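Local coordinates for protein ferredoxin (Trichomonas vaginalis, PDB 1L5P) that carries electrons on a single [2Fe-2S] cluster, linking pyruvate:ferredoxin oxidoreductase to hydrogenase, at residues Thr21-Leu26 with Asp35-Gly40. Sequence-based numbering, arbitrary orientation.
With FES (Fe2/s2 (inorganic) cluster), chain D.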
loop_
_atom_site.group_PDB
_atom_site.type_symbol
_atom_site.label_atom_id
_atom_site.label_comp_id
_atom_site.label_asym_id
_atom_site.label_seq_id
_atom_site.Cartn_x
_atom_site.Cartn_y
_atom_site.Cartn_z
ATOM N N THR A 21 2.226 0.825 8.227
ATOM C CA THR A 21 1.784 0.148 7.020
ATOM C C THR A 21 1.432 1.199 5.989
ATOM O O THR A 21 1.095 2.327 6.336
ATOM C CB THR A 21 0.541 -0.716 7.246
ATOM O OG1 THR A 21 -0.583 0.130 7.505
ATOM C CG2 THR A 21 0.756 -1.662 8.408
ATOM N N LEU A 22 1.516 0.817 4.724
ATOM C CA LEU A 22 1.195 1.712 3.640
ATOM C C LEU A 22 -0.238 2.197 3.815
ATOM O O LEU A 22 -0.569 3.340 3.472
ATOM C CB LEU A 22 1.329 0.979 2.315
ATOM C CG LEU A 22 1.137 1.869 1.095
ATOM C CD1 LEU A 22 2.254 2.903 1.043
ATOM C CD2 LEU A 22 1.122 1.013 -0.145
ATOM N N PHE A 23 -1.077 1.311 4.346
ATOM C CA PHE A 23 -2.494 1.592 4.588
ATOM C C PHE A 23 -2.623 2.763 5.546
ATOM O O PHE A 23 -3.363 3.710 5.295
ATOM C CB PHE A 23 -3.184 0.357 5.196
ATOM C CG PHE A 23 -4.636 0.569 5.535
ATOM C CD1 PHE A 23 -5.616 0.512 4.545
ATOM C CD2 PHE A 23 -5.026 0.811 6.848
ATOM C CE1 PHE A 23 -6.974 0.691 4.867
ATOM C CE2 PHE A 23 -6.374 0.991 7.180
ATOM C CZ PHE A 23 -7.350 0.930 6.186
ATOM N N THR A 24 -1.900 2.681 6.655
ATOM C CA THR A 24 -1.925 3.733 7.648
ATOM C C THR A 24 -1.497 5.038 7.007
ATOM O O THR A 24 -2.184 6.044 7.110
ATOM C CB THR A 24 -0.970 3.417 8.784
ATOM O OG1 THR A 24 -1.355 2.177 9.381
ATOM C CG2 THR A 24 -1.005 4.522 9.834
ATOM N N VAL A 25 -0.348 4.999 6.346
ATOM C CA VAL A 25 0.208 6.155 5.671
ATOM C C VAL A 25 -0.760 6.724 4.635
ATOM O O VAL A 25 -1.022 7.925 4.613
ATOM C CB VAL A 25 1.532 5.763 4.988
ATOM C CG1 VAL A 25 1.973 6.845 4.011
ATOM C CG2 VAL A 25 2.590 5.507 6.051
ATOM N N LEU A 26 -1.292 5.853 3.787
ATOM C CA LEU A 26 -2.217 6.269 2.740
ATOM C C LEU A 26 -3.536 6.812 3.261
ATOM O O LEU A 26 -3.985 7.881 2.844
ATOM C CB LEU A 26 -2.508 5.103 1.794
ATOM C CG LEU A 26 -1.374 4.676 0.862
ATOM C CD1 LEU A 26 -1.909 3.671 -0.154
ATOM C CD2 LEU A 26 -0.793 5.903 0.165
ATOM N N ASP A 35 -12.928 3.433 5.297
ATOM C CA ASP A 35 -14.343 3.170 5.503
ATOM C C ASP A 35 -14.760 1.821 4.949
ATOM O O ASP A 35 -14.385 1.467 3.837
ATOM C CB ASP A 35 -15.154 4.258 4.809
ATOM C CG ASP A 35 -16.456 4.546 5.511
ATOM O OD1 ASP A 35 -17.523 4.192 4.962
ATOM O OD2 ASP A 35 -16.412 5.131 6.616
ATOM N N ASP A 36 -15.548 1.071 5.710
ATOM C CA ASP A 36 -16.018 -0.231 5.246
ATOM C C ASP A 36 -14.875 -1.218 5.004
ATOM O O ASP A 36 -15.034 -2.212 4.301
ATOM C CB ASP A 36 -16.831 -0.058 3.956
ATOM C CG ASP A 36 -18.242 -0.622 4.072
ATOM O OD1 ASP A 36 -19.138 0.100 4.582
ATOM O OD2 ASP A 36 -18.455 -1.786 3.655
ATOM N N THR A 37 -13.721 -0.936 5.592
ATOM C CA THR A 37 -12.566 -1.800 5.445
ATOM C C THR A 37 -12.296 -2.434 6.791
ATOM O O THR A 37 -12.772 -1.954 7.810
ATOM C CB THR A 37 -11.302 -1.005 5.022
ATOM O OG1 THR A 37 -10.664 -0.449 6.182
ATOM C CG2 THR A 37 -11.672 0.108 4.063
ATOM N N CYS A 38 -11.523 -3.509 6.795
ATOM C CA CYS A 38 -11.193 -4.182 8.039
ATOM C C CYS A 38 -10.169 -3.377 8.837
ATOM O O CYS A 38 -9.591 -3.876 9.808
ATOM C CB CYS A 38 -10.640 -5.579 7.743
ATOM S SG CYS A 38 -8.972 -5.613 7.063
ATOM N N GLN A 39 -9.944 -2.134 8.418
ATOM C CA GLN A 39 -8.986 -1.256 9.085
ATOM C C GLN A 39 -7.562 -1.801 9.111
ATOM O O GLN A 39 -6.898 -1.753 10.144
ATOM C CB GLN A 39 -9.419 -0.980 10.522
ATOM C CG GLN A 39 -10.851 -0.544 10.689
ATOM C CD GLN A 39 -11.250 -0.521 12.151
ATOM O OE1 GLN A 39 -10.448 -0.172 13.025
ATOM N NE2 GLN A 39 -12.491 -0.903 12.433
ATOM N N GLY A 40 -7.098 -2.309 7.975
ATOM C CA GLY A 40 -5.746 -2.841 7.887
ATOM C C GLY A 40 -5.530 -4.175 8.580
ATOM O O GLY A 40 -4.478 -4.421 9.157
HETATM FE FE1 FES D . -8.867 -4.778 4.870
HETATM FE FE2 FES D . -6.392 -4.078 3.973
HETATM S S1 FES D . -7.449 -6.020 3.643
HETATM S S2 FES D . -7.805 -2.814 5.203
#
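One face of the Phe23 ring is shared between a glycine and an inorganic sulfide: Gly40 and atom S2 of the [2Fe-2S] cluster both lie over it, with no hydrogen bond passing between the segments 21-26 and 35-40. Phe23 makes all the close contacts from the helix to the cluster loop. With CG anti to the backbone N (chi1 178°), the ring reaches out from the first turn of the helix to the loop. Gly40 CA sits 4.1 Å from the ring centroid, 22° off the normal and displaced toward the rim, a CH-pi contact. The absence of a side chain at Gly40 allows its backbone to come this near the ring, since a CB there would point at the helix and crowd Phe23 CD2. Farther along the ring, CE2 comes within 3.5 Å of Gly40 N, while CE1 lies 3.6 Å from the sulfide S2.

At the far end of the ring, Phe23 CZ approaches Thr37 OG1 to 3.6 Å, the two side chains running at a slant to each other. This hydroxyl lies between the backbone N and carbonyl carbon of its own residue (chi1 84°) and bonds to Ala34 O; the geometry also fits an ST turn in which it accepts from Gln39 N, whose position is less certain. Cys38 turns its sulfur to the metal instead, SG lying 2.3 Å from iron atom FE1, which Cys44 also binds. Phe23 additionally touches Cys47 and Cys78, the other two cluster ligands. A helix-borne aromatic packed against a glycine-containing, cysteine-bearing loop here forms one wall of the [2Fe-2S] pocket in the beta-grasp fold of [2Fe-2S] ferredoxins, with the CX5CX2C cysteine spacing of the adrenodoxin type.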